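Local coordinates for putative exported protein (Bacteroides fragilis, PDB 3FZX), which is of unknown function but binds calcium and, as a putative exported protein with a YmcC-like barrel, may bind lipid, at residues D84-F88 / P89-N93; L92-N96 / A97-M101; W188-P191 / N192-I195. All coordinates share one frame; numbering follows the deposited sequence.

Contact 1 of 3, residues D84-F88 / P89-N93; sequences DVATF and PTALN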
# COMPACT_ATOMS: atom_id res chain seq x y z
N ASP A 84 -4.42 11.46 3.51
CA ASP A 84 -4.90 12.40 4.51
C ASP A 84 -3.89 12.82 5.60
O ASP A 84 -3.89 13.99 6.02
CB ASP A 84 -6.21 11.88 5.10
CG ASP A 84 -7.31 11.67 3.99
OD1 ASP A 84 -7.57 12.64 3.21
OD2 ASP A 84 -7.88 10.54 3.86
N VAL A 85 -2.98 11.93 6.01
CA VAL A 85 -1.94 12.32 6.97
C VAL A 85 -0.90 13.25 6.28
O VAL A 85 -0.15 13.91 6.97
CB VAL A 85 -1.22 11.10 7.67
CG1 VAL A 85 -2.22 9.99 8.01
CG2 VAL A 85 -0.10 10.55 6.82
N ALA A 86 -0.87 13.29 4.94
CA ALA A 86 -0.08 14.32 4.22
C ALA A 86 -0.61 15.75 4.43
O ALA A 86 0.08 16.71 4.07
CB ALA A 86 0.02 14.01 2.71
N THR A 87 -1.79 15.91 5.03
CA THR A 87 -2.26 17.25 5.38
C THR A 87 -1.56 17.79 6.62
O THR A 87 -1.84 18.90 7.03
CB THR A 87 -3.79 17.37 5.56
OG1 THR A 87 -4.18 16.84 6.82
CG2 THR A 87 -4.53 16.67 4.44
N PHE A 88 -0.63 17.04 7.21
CA PHE A 88 0.17 17.59 8.32
C PHE A 88 1.07 18.70 7.74
O PHE A 88 1.52 18.58 6.62
CB PHE A 88 1.00 16.49 8.97
CG PHE A 88 0.18 15.43 9.71
CD1 PHE A 88 -1.22 15.41 9.69
CD2 PHE A 88 0.84 14.40 10.40
CE1 PHE A 88 -1.94 14.42 10.37
CE2 PHE A 88 0.12 13.40 11.08
CZ PHE A 88 -1.27 13.41 11.05
N PRO A 89 1.29 19.80 8.49
CA PRO A 89 2.07 20.91 7.93
C PRO A 89 3.48 20.58 7.40
O PRO A 89 3.90 21.12 6.36
CB PRO A 89 2.17 21.88 9.12
CG PRO A 89 0.96 21.63 9.90
CD PRO A 89 0.70 20.15 9.79
N THR A 90 4.20 19.71 8.10
CA THR A 90 5.54 19.27 7.68
C THR A 90 5.45 18.67 6.29
O THR A 90 6.28 18.95 5.45
CB THR A 90 6.17 18.24 8.68
OG1 THR A 90 6.27 18.86 9.96
CG2 THR A 90 7.56 17.77 8.24
N ALA A 91 4.40 17.91 6.05
CA ALA A 91 4.19 17.28 4.76
C ALA A 91 3.85 18.33 3.69
O ALA A 91 4.50 18.42 2.64
CB ALA A 91 3.10 16.26 4.87
N LEU A 92 2.83 19.14 3.99
CA LEU A 92 2.36 20.14 3.05
C LEU A 92 3.49 21.06 2.62
O LEU A 92 3.66 21.33 1.43
CB LEU A 92 1.21 20.97 3.67
CG LEU A 92 -0.07 20.18 3.90
CD1 LEU A 92 -1.06 20.98 4.76
CD2 LEU A 92 -0.62 19.75 2.51
N ASN A 93 4.28 21.48 3.59
CA ASN A 93 5.37 22.42 3.37
C ASN A 93 6.59 21.87 2.64
O ASN A 93 7.41 22.65 2.21
CB ASN A 93 5.80 23.06 4.70
CG ASN A 93 4.73 24.01 5.26
OD1 ASN A 93 3.74 24.29 4.60
ND2 ASN A 93 4.92 24.49 6.48
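L92 reaches back from the first turn of helix 89-94 across the last residues of the 3-10 segment 84-87. CD1 lies against the carbonyl oxygen of T87 at 3.2 Å, while CD2 comes alongside A86 O at 3.5 Å. CG stands beside the backbone N and anti to the carbonyl carbon (chi1 -67°), which lets the branch lie over both oxygens. A91 points its methyl at the other segment and meets the same A86 carbonyl, CB to A86 O being 3.2 Å; its approach to the A86 methyl is looser, CB to CB 4.4 Å. F88, at the N-cap position, turns its ring the other way. One ring face takes V85 O, 3.1 Å above the plane and offset toward the rim, and the side chain, directed away from P89-N93, packs on Y170, M172 and I174. Only its CB remains near P89, 3.8 Å from P89 CD. L92 N donates to F88 O at 3.0 Å with an N-H...O angle of 171°, and A91 N adds a weak, bent bond to the same oxygen. On the preceding turn, D84 O accepts from both T87 N and T87 OG1, and D84 OD1 forms a salt bridge with R21. The buried 3-10 to alpha-helix junction touches strands 18-25 and 30-44 through T87 and L92, and 136-158 and 161-175 through F88, strands far apart in the sheet order. The chemistry implies that F88 O opens the helix bonding and D84 O closes the 3-10 turn, while the A91 and L92 methyls cover the A86 and T87 carbonyls.

Contact 2 of 3, residues L92-N96 / A97-M101; sequences LNMMN and ADVYM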
# COMPACT_ATOMS: atom_id res chain seq x y z
N LEU A 92 2.83 19.14 3.99
CA LEU A 92 2.36 20.14 3.05
C LEU A 92 3.49 21.06 2.62
O LEU A 92 3.66 21.33 1.43
CB LEU A 92 1.21 20.97 3.67
CG LEU A 92 -0.07 20.18 3.90
CD1 LEU A 92 -1.06 20.98 4.76
CD2 LEU A 92 -0.62 19.75 2.51
N ASN A 93 4.28 21.48 3.59
CA ASN A 93 5.37 22.42 3.37
C ASN A 93 6.59 21.87 2.64
O ASN A 93 7.41 22.65 2.21
CB ASN A 93 5.80 23.06 4.70
CG ASN A 93 4.73 24.01 5.26
OD1 ASN A 93 3.74 24.29 4.60
ND2 ASN A 93 4.92 24.49 6.48
N MSE A 94 6.73 20.57 2.47
CA MSE A 94 7.88 20.06 1.73
C MSE A 94 7.50 19.58 0.33
O MSE A 94 8.39 19.18 -0.43
CB MSE A 94 8.68 19.02 2.54
CG MSE A 94 7.92 17.87 3.17
SE MSE A 94 7.45 16.49 1.90
CE MSE A 94 9.22 15.55 1.70
N MSE A 95 6.22 19.66 -0.03
CA MSE A 95 5.75 19.10 -1.30
C MSE A 95 6.03 19.97 -2.51
O MSE A 95 5.92 21.19 -2.47
CB MSE A 95 4.25 18.87 -1.29
CG MSE A 95 3.77 17.53 -0.74
SE MSE A 95 1.83 17.75 -0.45
CE MSE A 95 1.68 16.23 0.79
N ASN A 96 6.39 19.30 -3.60
CA ASN A 96 6.46 19.89 -4.92
C ASN A 96 6.20 18.76 -5.94
O ASN A 96 5.97 17.59 -5.56
CB ASN A 96 7.77 20.65 -5.15
CG ASN A 96 9.01 19.79 -4.88
OD1 ASN A 96 9.13 18.68 -5.41
ND2 ASN A 96 9.93 20.32 -4.08
N ALA A 97 6.18 19.11 -7.22
CA ALA A 97 5.88 18.15 -8.28
C ALA A 97 6.79 16.92 -8.29
O ALA A 97 6.38 15.88 -8.79
CB ALA A 97 5.94 18.85 -9.63
N ASP A 98 8.02 17.02 -7.78
CA ASP A 98 8.93 15.88 -7.74
C ASP A 98 8.86 15.06 -6.44
O ASP A 98 9.66 14.14 -6.26
CB ASP A 98 10.38 16.34 -8.01
CG ASP A 98 10.59 16.84 -9.44
OD1 ASP A 98 9.66 16.81 -10.28
OD2 ASP A 98 11.71 17.29 -9.75
N VAL A 99 7.92 15.39 -5.55
CA VAL A 99 7.75 14.62 -4.32
C VAL A 99 6.78 13.48 -4.55
O VAL A 99 5.74 13.64 -5.15
CB VAL A 99 7.27 15.49 -3.12
CG1 VAL A 99 6.71 14.63 -2.01
CG2 VAL A 99 8.41 16.37 -2.60
N TYR A 100 7.15 12.31 -4.07
CA TYR A 100 6.33 11.12 -4.14
C TYR A 100 6.15 10.61 -2.75
O TYR A 100 6.88 10.98 -1.84
CB TYR A 100 7.03 10.05 -4.99
CG TYR A 100 7.11 10.53 -6.41
CD1 TYR A 100 6.00 10.41 -7.27
CD2 TYR A 100 8.23 11.19 -6.88
CE1 TYR A 100 6.04 10.89 -8.58
CE2 TYR A 100 8.28 11.67 -8.21
CZ TYR A 100 7.18 11.52 -9.03
OH TYR A 100 7.22 12.00 -10.31
N MSE A 101 5.16 9.76 -2.58
CA MSE A 101 4.84 9.23 -1.28
C MSE A 101 4.35 7.79 -1.38
O MSE A 101 3.83 7.38 -2.41
CB MSE A 101 3.84 10.14 -0.59
CG MSE A 101 2.61 10.40 -1.37
SE MSE A 101 1.52 11.74 -0.48
CE MSE A 101 2.14 13.38 -1.40
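V99 is the bump that fills the bend between the end of helix 89-94 and the start of strand 99-107. Its CB points back at the helix side; CG2 settles against the backbone, 3.6 Å from M94 O, while CG1 faces M94 and M95, both selenomethionines. CG1 is anti to the backbone N (chi1 163°), which spreads the two methyls between these surfaces. The M94 chain curls so that SE lies 4.4 Å from V99 CG1, and M95 brings its CG to 4.3 Å from that same methyl. Beyond CG, M95 runs extended, and M101, also a selenomethionine, is bent at its last torsion; the two chains cross at about a right angle and touch end to end, CE to CE 3.6 Å. F56 and N65 also pack on M95, and Y54 and L131 on M101, so the paired methyls sit among neighbouring strands. The polar side of the bend is a type I beta turn from N96 to V99. V99 N donates to N96 O at 2.9 Å, the donor standing 53° out of the carbonyl plane. Laid over it is an Asx turn: N96 OD1 takes D98 N at 3.1 Å on a lone pair in the side-chain carbonyl plane. N65 ND2 supplies N96 O with a further hydrogen bond. The chemistry implies a division of labour: N96 ties the turn with both its backbone and side-chain oxygens, whereas apolar contacts of M94 and M95 with V99, and of M95 with M101, join the helix end to strand 99-107.

Contact 3 of 3, residues W188-P191 / N192-I195; sequences WYAP and NIGI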
# COMPACT_ATOMS: atom_id res chain seq x y z
N TRP A 188 -12.26 12.54 12.25
CA TRP A 188 -13.64 12.24 12.19
C TRP A 188 -13.89 11.76 10.77
O TRP A 188 -13.49 12.45 9.82
CB TRP A 188 -14.46 13.49 12.45
CG TRP A 188 -14.52 13.98 13.87
CD1 TRP A 188 -15.52 13.75 14.76
CD2 TRP A 188 -13.60 14.86 14.52
NE1 TRP A 188 -15.28 14.41 15.93
CE2 TRP A 188 -14.12 15.12 15.81
CE3 TRP A 188 -12.40 15.46 14.14
CZ2 TRP A 188 -13.45 15.93 16.74
CZ3 TRP A 188 -11.74 16.28 15.06
CH2 TRP A 188 -12.27 16.51 16.35
N TYR A 189 -14.52 10.59 10.63
CA TYR A 189 -14.81 10.07 9.29
C TYR A 189 -16.23 9.55 9.15
O TYR A 189 -16.87 9.15 10.13
CB TYR A 189 -13.80 9.02 8.87
CG TYR A 189 -13.75 7.76 9.71
CD1 TYR A 189 -12.91 7.66 10.82
CD2 TYR A 189 -14.50 6.63 9.35
CE1 TYR A 189 -12.84 6.49 11.58
CE2 TYR A 189 -14.44 5.44 10.11
CZ TYR A 189 -13.61 5.38 11.21
OH TYR A 189 -13.50 4.22 11.91
N ALA A 190 -16.70 9.58 7.90
CA ALA A 190 -18.08 9.30 7.56
C ALA A 190 -18.18 8.50 6.28
O ALA A 190 -17.31 8.61 5.39
CB ALA A 190 -18.87 10.63 7.39
N PRO A 191 -19.25 7.69 6.15
CA PRO A 191 -19.55 6.93 4.95
C PRO A 191 -19.65 7.82 3.73
O PRO A 191 -20.23 8.90 3.81
CB PRO A 191 -20.93 6.33 5.23
CG PRO A 191 -21.08 6.34 6.73
CD PRO A 191 -20.16 7.36 7.28
N ASN A 192 -19.08 7.34 2.62
CA ASN A 192 -19.09 7.97 1.32
C ASN A 192 -18.32 9.31 1.23
O ASN A 192 -18.39 9.99 0.23
CB ASN A 192 -20.54 8.12 0.78
CG ASN A 192 -21.34 6.83 0.89
OD1 ASN A 192 -20.89 5.76 0.48
ND2 ASN A 192 -22.53 6.92 1.44
N ILE A 193 -17.56 9.66 2.26
CA ILE A 193 -16.80 10.92 2.27
C ILE A 193 -15.36 10.69 2.66
O ILE A 193 -14.46 11.13 1.98
CB ILE A 193 -17.40 11.94 3.27
CG1 ILE A 193 -18.87 12.22 2.95
CG2 ILE A 193 -16.65 13.27 3.23
CD1 ILE A 193 -19.59 12.93 4.13
N GLY A 194 -15.14 9.93 3.73
CA GLY A 194 -13.81 9.76 4.31
C GLY A 194 -13.67 10.74 5.45
O GLY A 194 -14.62 10.94 6.23
N ILE A 195 -12.53 11.41 5.51
CA ILE A 195 -12.22 12.34 6.59
C ILE A 195 -13.03 13.64 6.44
O ILE A 195 -12.93 14.35 5.43
CB ILE A 195 -10.69 12.72 6.63
CG1 ILE A 195 -9.78 11.47 6.66
CG2 ILE A 195 -10.40 13.69 7.79
CD1 ILE A 195 -10.16 10.42 7.66
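Y189 and I195 face each other as an antiparallel non-hydrogen-bonded pair, with side chains on the same face of the sheet. The Y189 ring is lifted by a chi1 of 63°, which sets CG between the backbone N and the carbonyl carbon and sends the ring away from I195. CB alone stays close, 4.1 Å from I195 CD1. The ring meets F10 and Y108 edge-to-face, and OH is hydrogen-bonded to P109 O. I195 is folded at both of its torsions, a shape that returns CD1 over the Y189 CB and leaves CG2 3.9 Å from W188 O. One residue along, A190 and G194 form the hydrogen-bonded pair, A190 N to G194 O and G194 N to A190 O both at 3.0 Å. I193 N adds a weak bond to A190 O at 3.3 Å, so two successive residues face A190: a classic beta bulge at the tip of the hairpin joining strands 180-190 and 194-202 of the barrel. G194 has a positive phi (96°), in a region unfavourable for residues that carry a side chain. I193 starts with the same first torsion as I195 but is anti at the second (chi2 165°), which lays CD1 4.1 Å from A190 CB on the other side of the sheet. N192, in a left-handed conformation, carries the chain round the tip; its OD1 is hydrogen-bonded to N13 ND2.

Contacts 1 and 2 overlap along the chain, sharing L92 and N93; their centres lie about 9 Å apart. They also touch directly, A86 CB reaching M95 CE at 3.4 Å, so the 3-10 segment and the selenomethionine cluster form one packed unit around helix 89-94. Contact 3 lies on the opposite side of the chain's centre, its own centre about 19 Å from that of contact 1 and about 25 Å from that of contact 2. It nevertheless meets contact 1 where D84 OD2 approaches I195 CG1 at 3.5 Å. Contacts 1 and 2 are away from the calcium sites; contact 3 comes nearer, Y189 lying about 11 Å from the calcium ligand D121, side chain to side chain, too far to touch it.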